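Local coordinates for protein transcriptional regulator, GntR family (Ralstonia eutropha, PDB 3IHU) that probably binds DNA as a transcription factor of the GntR family, joining a winged helix-turn-helix domain to an all-helical FCD domain, at residues 133-136 with 137-141; 179-182 with 183-187. All coordinates share one frame; numbering follows the deposited sequence. Where two conformers were deposited one is given.

Contact 1: 133-136 with 137-141; sequences DGET and FSNAR
Ser-138 has its hydroxyl anti to its own carbonyl carbon, beside the backbone N (chi1 -73°), and this turns Ser-138 OG back along the helix to lie 3.0 Å from Gly-134 O. That oxygen already accepts the amide of Ser-138, so the backbone N and the side-chain hydroxyl of Ser-138 both lie against this one carbonyl; the hydroxyl also has a weak hydrogen bond with Glu-30 OE2. The setting is an N-capped first turn, opening helix 134-152 of the FCD helical bundle. Asp-133 is the N-cap, and Asp-133 OD1 takes a nearly straight bond from Thr-136 N (3.3 Å, 170° at the hydrogen), arriving from above the carboxylate plane, and a weak one from Glu-135 N. Two amides that have no preceding turn to bond to are thereby supplied with an acceptor. The backbone oxygen of Asp-133 is engaged as well: Phe-137 N donates to Asp-133 O at 3.0 Å, and in the conformer described here Thr-136 OG1 adds a longer bond. Phe-137 CB packs against this oxygen, while its ring leads away from the turn to Leu-125 and Ala-128 on helix 112-130. On the outer side, Glu-135 and Asn-139 run side by side in the same direction, with carboxylate and amide planes 84° apart. The nearest approach of the two side chains is Glu-135 CG to Asn-139 ND2, 4.0 Å, a packing contact of a methylene with the amide nitrogen. The Asn-139 amide folds back over the preceding turn, where Asn-139 CG lies 3.2 Å from Glu-135 O.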
ATOM      1  N   ASP A 133     -17.441   1.180  -1.258  1.00 32.70           N
ATOM      2  CA  ASP A 133     -16.996   0.465  -0.056  1.00 31.15           C
ATOM      3  C   ASP A 133     -15.470   0.522   0.109  1.00 30.61           C
ATOM      4  O   ASP A 133     -14.737  -0.313  -0.449  1.00 29.75           O
ATOM      5  CB  ASP A 133     -17.486  -0.975  -0.167  1.00 30.97           C
ATOM      6  CG  ASP A 133     -17.211  -1.792   1.077  1.00 30.97           C
ATOM      7  OD1 ASP A 133     -16.391  -1.371   1.906  1.00 30.52           O
ATOM      8  OD2 ASP A 133     -17.801  -2.880   1.205  1.00 34.08           O
ATOM      9  N   GLY A 134     -14.997   1.492   0.906  1.00 29.21           N
ATOM     10  CA  GLY A 134     -13.572   1.677   1.143  1.00 28.21           C
ATOM     11  C   GLY A 134     -12.857   0.440   1.681  1.00 26.88           C
ATOM     12  O   GLY A 134     -11.667   0.209   1.394  1.00 26.05           O
ATOM     13  N   GLU A 135     -13.572  -0.370   2.455  1.00 25.58           N
ATOM     14  CA  GLU A 135     -12.949  -1.516   3.098  1.00 24.94           C
ATOM     15  C   GLU A 135     -12.600  -2.589   2.079  1.00 23.99           C
ATOM     16  O   GLU A 135     -11.429  -3.024   2.000  1.00 24.91           O
ATOM     17  CB  GLU A 135     -13.870  -2.103   4.181  1.00 25.35           C
ATOM     18  CG  GLU A 135     -13.215  -3.312   4.892  1.00 27.02           C
ATOM     19  CD  GLU A 135     -13.920  -3.722   6.188  1.00 31.03           C
ATOM     20  OE1 GLU A 135     -14.936  -3.086   6.588  1.00 30.98           O
ATOM     21  OE2 GLU A 135     -13.437  -4.704   6.790  1.00 32.91           O
ATOM     22  N   THR A 136     -13.605  -2.995   1.299  1.00 22.66           N
ATOM     23  CA  THR A 136     -13.418  -4.041   0.295  0.50 22.02           C
ATOM     24  C   THR A 136     -12.546  -3.529  -0.842  1.00 21.63           C
ATOM     25  O   THR A 136     -11.814  -4.286  -1.454  1.00 22.03           O
ATOM     26  CB  THR A 136     -14.748  -4.523  -0.316  0.50 22.09           C
ATOM     27  OG1 THR A 136     -15.422  -3.406  -0.901  0.50 21.31           O
ATOM     28  CG2 THR A 136     -15.648  -5.188   0.743  0.50 21.57           C
ATOM     29  N   PHE A 137     -12.582  -2.235  -1.121  1.00 21.33           N
ATOM     30  CA  PHE A 137     -11.720  -1.701  -2.173  1.00 20.94           C
ATOM     31  C   PHE A 137     -10.281  -1.825  -1.697  1.00 22.42           C
ATOM     32  O   PHE A 137      -9.423  -2.274  -2.442  1.00 21.08           O
ATOM     33  CB  PHE A 137     -12.061  -0.247  -2.516  1.00 21.15           C
ATOM     34  CG  PHE A 137     -11.326   0.274  -3.719  1.00 21.23           C
ATOM     35  CD1 PHE A 137     -11.791   0.024  -4.981  1.00 21.90           C
ATOM     36  CD2 PHE A 137     -10.141   1.000  -3.578  1.00 21.85           C
ATOM     37  CE1 PHE A 137     -11.092   0.496  -6.094  1.00 21.70           C
ATOM     38  CE2 PHE A 137      -9.457   1.458  -4.667  1.00 22.88           C
ATOM     39  CZ  PHE A 137      -9.937   1.212  -5.939  1.00 22.01           C
ATOM     40  N   SER A 138     -10.022  -1.435  -0.447  1.00 23.39           N
ATOM     41  CA  SER A 138      -8.662  -1.525   0.097  1.00 24.70           C
ATOM     42  C   SER A 138      -8.158  -2.942   0.094  1.00 24.39           C
ATOM     43  O   SER A 138      -6.976  -3.164  -0.188  1.00 24.30           O
ATOM     44  CB  SER A 138      -8.557  -1.002   1.512  1.00 24.34           C
ATOM     45  OG  SER A 138      -8.638   0.383   1.512  1.00 27.88           O
ATOM     46  N   ASN A 139      -9.038  -3.886   0.369  1.00 24.40           N
ATOM     47  CA  ASN A 139      -8.623  -5.298   0.454  1.00 24.66           C
ATOM     48  C   ASN A 139      -8.355  -5.823  -0.958  1.00 23.77           C
ATOM     49  O   ASN A 139      -7.433  -6.596  -1.164  1.00 22.82           O
ATOM     50  CB  ASN A 139      -9.677  -6.213   1.143  1.00 25.59           C
ATOM     51  CG  ASN A 139     -10.027  -5.795   2.608  1.00 28.32           C
ATOM     52  OD1 ASN A 139      -9.260  -5.154   3.306  1.00 34.41           O
ATOM     53  ND2 ASN A 139     -11.219  -6.189   3.051  1.00 34.51           N
ATOM     54  N   ALA A 140      -9.187  -5.445  -1.925  1.00 21.56           N
ATOM     55  CA  ALA A 140      -8.946  -5.899  -3.286  1.00 21.23           C
ATOM     56  C   ALA A 140      -7.678  -5.186  -3.806  1.00 19.85           C
ATOM     57  O   ALA A 140      -6.927  -5.763  -4.538  1.00 20.20           O
ATOM     58  CB  ALA A 140     -10.158  -5.626  -4.222  1.00 19.94           C
ATOM     59  N   ARG A 141      -7.445  -3.941  -3.403  1.00 20.36           N
ATOM     60  CA  ARG A 141      -6.200  -3.261  -3.763  1.00 20.70           C
ATOM     61  C   ARG A 141      -4.992  -4.060  -3.271  1.00 20.92           C
ATOM     62  O   ARG A 141      -4.063  -4.367  -4.040  1.00 20.12           O
ATOM     63  CB  ARG A 141      -6.151  -1.829  -3.253  1.00 21.31           C
ATOM     64  CG  ARG A 141      -4.860  -1.060  -3.761  1.00 21.49           C
ATOM     65  CD  ARG A 141      -4.451   0.063  -2.826  1.00 26.31           C
ATOM     66  NE  ARG A 141      -4.018  -0.423  -1.515  1.00 25.94           N
ATOM     67  CZ  ARG A 141      -2.875  -1.070  -1.270  1.00 31.04           C
ATOM     68  NH1 ARG A 141      -2.017  -1.402  -2.241  1.00 33.87           N
ATOM     69  NH2 ARG A 141      -2.601  -1.458  -0.039  1.00 30.06           N
TER

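Contact 2: 179-182 with 183-187; sequences RQMR and LDDYR
Arg-182 NH2 donates to Tyr-186 OH at 3.1 Å, the hydroxyl lying at the edge of the guanidinium group and somewhat tilted from its plane. The two side chains run alongside each other, with ring and guanidinium perpendicular. Arg-182 NH1 turns to the carbonyl of Leu-175, so bonds at two nitrogens restrict rotation of the group. One turn apart in the backbone, Tyr-186 N bonds to Arg-182 O at 2.9 Å. Arg-182 O also sits over a face of the phenol ring, offset toward its rim and 3.3 Å from Tyr-186 CG; the ring reaches it because CG stands beside its own backbone N (chi1 -61°). These i to i+4 pairings belong to the first turns of helix 179-195, an element of the FCD helical bundle. Asp-185 bends back over the preceding turn, bringing Asp-185 CG to 3.2 Å from Met-181 O, while OD2 accepts bonds from His-208 and Asn-211 of helix 198-219. In the conformer described here, selenomethionine Met-181 passes aslant of this carboxylate, with Met-181 CG 4.1 Å from Asp-185 OD2. Leu-183 departs from the turn to meet Leu-125 on helix 112-130, Leu-183 CB staying 3.4 Å from Arg-179 O.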
ATOM      1  N   ARG A 179     -10.764   7.447  -5.504  1.00 24.58           N
ATOM      2  CA  ARG A 179     -10.963   6.045  -5.917  1.00 24.51           C
ATOM      3  C   ARG A 179     -11.337   5.840  -7.411  1.00 24.53           C
ATOM      4  O   ARG A 179     -10.912   4.873  -8.049  1.00 22.51           O
ATOM      5  CB  ARG A 179     -12.024   5.419  -5.057  1.00 25.02           C
ATOM      6  CG  ARG A 179     -12.118   3.961  -5.273  1.00 27.81           C
ATOM      7  CD  ARG A 179     -13.020   3.298  -4.276  1.00 30.51           C
ATOM      8  NE  ARG A 179     -12.684   3.606  -2.897  1.00 31.72           N
ATOM      9  CZ  ARG A 179     -13.560   4.141  -2.031  1.00 34.20           C
ATOM     10  NH1 ARG A 179     -14.785   4.424  -2.420  1.00 32.77           N
ATOM     11  NH2 ARG A 179     -13.209   4.399  -0.765  1.00 33.01           N
ATOM     12  N   GLN A 180     -12.150   6.736  -7.959  1.00 24.39           N
ATOM     13  CA  GLN A 180     -12.476   6.636  -9.387  1.00 24.96           C
ATOM     14  C   GLN A 180     -11.191   6.632 -10.214  1.00 23.65           C
ATOM     15  O   GLN A 180     -10.989   5.750 -11.015  1.00 22.13           O
ATOM     16  CB  GLN A 180     -13.367   7.783  -9.821  1.00 25.04           C
ATOM     17  CG  GLN A 180     -14.695   7.761  -9.065  1.00 29.40           C
ATOM     18  CD  GLN A 180     -15.658   8.881  -9.448  1.00 30.93           C
ATOM     19  OE1 GLN A 180     -15.851   9.857  -8.693  1.00 35.17           O
ATOM     20  NE2 GLN A 180     -16.293   8.724 -10.581  1.00 29.70           N
HETATM   21  N   MSE A 181     -10.320   7.618  -9.994  1.00 23.99           N
HETATM   22  CA  MSE A 181      -9.078   7.776 -10.756  0.50 24.23           C
HETATM   23  C   MSE A 181      -8.160   6.583 -10.485  1.00 23.46           C
HETATM   24  O   MSE A 181      -7.511   6.034 -11.388  1.00 22.28           O
HETATM   25  CB  MSE A 181      -8.387   9.106 -10.361  0.50 25.13           C
HETATM   26  CG  MSE A 181      -6.971   9.343 -10.903  0.50 27.07           C
HETATM   27 SE   MSE A 181      -6.007  10.734  -9.897  0.38 35.22          SE
HETATM   28  CE  MSE A 181      -5.526   9.683  -8.313  0.50 28.49           C
ATOM     29  N   ARG A 182      -8.088   6.185  -9.219  1.00 23.05           N
ATOM     30  CA  ARG A 182      -7.181   5.099  -8.860  1.00 21.91           C
ATOM     31  C   ARG A 182      -7.614   3.800  -9.548  1.00 21.16           C
ATOM     32  O   ARG A 182      -6.796   3.037 -10.013  1.00 20.14           O
ATOM     33  CB  ARG A 182      -7.071   4.956  -7.334  1.00 22.02           C
ATOM     34  CG  ARG A 182      -6.465   6.217  -6.665  1.00 21.65           C
ATOM     35  CD  ARG A 182      -6.663   6.230  -5.128  1.00 21.92           C
ATOM     36  NE  ARG A 182      -6.292   4.936  -4.580  1.00 20.40           N
ATOM     37  CZ  ARG A 182      -6.913   4.293  -3.611  1.00 23.45           C
ATOM     38  NH1 ARG A 182      -7.978   4.815  -3.009  1.00 26.50           N
ATOM     39  NH2 ARG A 182      -6.477   3.103  -3.261  1.00 23.10           N
ATOM     40  N   LEU A 183      -8.898   3.534  -9.586  1.00 20.40           N
ATOM     41  CA  LEU A 183      -9.391   2.299 -10.221  1.00 20.15           C
ATOM     42  C   LEU A 183      -8.986   2.255 -11.708  1.00 19.78           C
ATOM     43  O   LEU A 183      -8.503   1.230 -12.226  1.00 19.50           O
ATOM     44  CB  LEU A 183     -10.900   2.219 -10.115  1.00 19.90           C
ATOM     45  CG  LEU A 183     -11.504   1.098 -10.959  1.00 20.80           C
ATOM     46  CD1 LEU A 183     -11.084  -0.291 -10.382  1.00 17.66           C
ATOM     47  CD2 LEU A 183     -13.037   1.262 -11.039  1.00 18.24           C
ATOM     48  N   ASP A 184      -9.181   3.371 -12.400  1.00 18.58           N
ATOM     49  CA  ASP A 184      -8.751   3.456 -13.801  0.50 18.00           C
ATOM     50  C   ASP A 184      -7.268   3.195 -13.926  1.00 18.27           C
ATOM     51  O   ASP A 184      -6.826   2.467 -14.813  1.00 17.86           O
ATOM     52  CB  ASP A 184      -9.003   4.811 -14.429  0.50 18.17           C
ATOM     53  CG  ASP A 184      -8.832   4.746 -15.925  0.50 17.59           C
ATOM     54  OD1 ASP A 184      -9.589   3.970 -16.531  0.50 16.84           O
ATOM     55  OD2 ASP A 184      -7.899   5.363 -16.472  0.50 19.04           O
ATOM     56  N   ASP A 185      -6.494   3.779 -13.014  1.00 16.96           N
ATOM     57  CA  ASP A 185      -5.071   3.523 -13.015  1.00 17.84           C
ATOM     58  C   ASP A 185      -4.719   2.024 -12.853  1.00 16.82           C
ATOM     59  O   ASP A 185      -3.785   1.494 -13.503  1.00 15.45           O
ATOM     60  CB  ASP A 185      -4.386   4.358 -11.896  1.00 18.46           C
ATOM     61  CG  ASP A 185      -4.393   5.847 -12.174  1.00 20.69           C
ATOM     62  OD1 ASP A 185      -4.801   6.246 -13.279  1.00 22.81           O
ATOM     63  OD2 ASP A 185      -3.974   6.633 -11.281  1.00 26.08           O
ATOM     64  N   TYR A 186      -5.402   1.366 -11.923  1.00 16.64           N
ATOM     65  CA  TYR A 186      -5.131  -0.013 -11.645  1.00 16.95           C
ATOM     66  C   TYR A 186      -5.550  -0.891 -12.826  1.00 17.56           C
ATOM     67  O   TYR A 186      -4.911  -1.888 -13.116  1.00 17.51           O
ATOM     68  CB  TYR A 186      -5.864  -0.513 -10.401  1.00 17.42           C
ATOM     69  CG  TYR A 186      -5.551   0.168  -9.092  1.00 18.02           C
ATOM     70  CD1 TYR A 186      -4.271   0.587  -8.794  1.00 19.95           C
ATOM     71  CD2 TYR A 186      -6.531   0.356  -8.142  1.00 21.28           C
ATOM     72  CE1 TYR A 186      -3.975   1.178  -7.598  1.00 22.87           C
ATOM     73  CE2 TYR A 186      -6.236   0.965  -6.926  1.00 21.10           C
ATOM     74  CZ  TYR A 186      -4.950   1.367  -6.668  1.00 21.17           C
ATOM     75  OH  TYR A 186      -4.612   2.001  -5.488  1.00 21.59           O
ATOM     76  N   ARG A 187      -6.653  -0.522 -13.467  1.00 17.87           N
ATOM     77  CA  ARG A 187      -7.050  -1.182 -14.673  1.00 18.13           C
ATOM     78  C   ARG A 187      -6.001  -1.036 -15.761  1.00 17.42           C
ATOM     79  O   ARG A 187      -5.737  -2.007 -16.433  1.00 16.26           O
ATOM     80  CB  ARG A 187      -8.393  -0.668 -15.152  1.00 18.21           C
ATOM     81  CG  ARG A 187      -9.475  -1.068 -14.208  1.00 21.69           C
ATOM     82  CD  ARG A 187     -10.781  -0.354 -14.547  1.00 25.42           C
ATOM     83  NE  ARG A 187     -11.471  -1.160 -15.506  1.00 29.19           N
ATOM     84  CZ  ARG A 187     -12.776  -1.132 -15.716  1.00 31.42           C
ATOM     85  NH1 ARG A 187     -13.572  -0.291 -15.030  1.00 30.51           N
ATOM     86  NH2 ARG A 187     -13.269  -1.967 -16.619  1.00 33.05           N
TER

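How the contacts relate
Both contacts are local turns near the starts of helices in the same FCD bundle, their centres about 12 Å apart. Both are partly buried, contact 2 slightly more so, with four of its eight touching residues buried against three of eight in contact 1. Contact 1 is mainly a capping arrangement of backbone amides and small polar groups; contact 2 depends on longer side chains, an arginine and a tyrosine, with an aspartate tied to helix 198-219. The two helices touch directly: Phe-137 CG packs 3.5 Å from Arg-179 CD, and Arg-141 CD lies 3.3 Å from Tyr-186 OH. Helix 112-130 packs against both. Exposed Glu-135 and Asn-139 mark the surface side of contact 1, as Gln-180 does for contact 2.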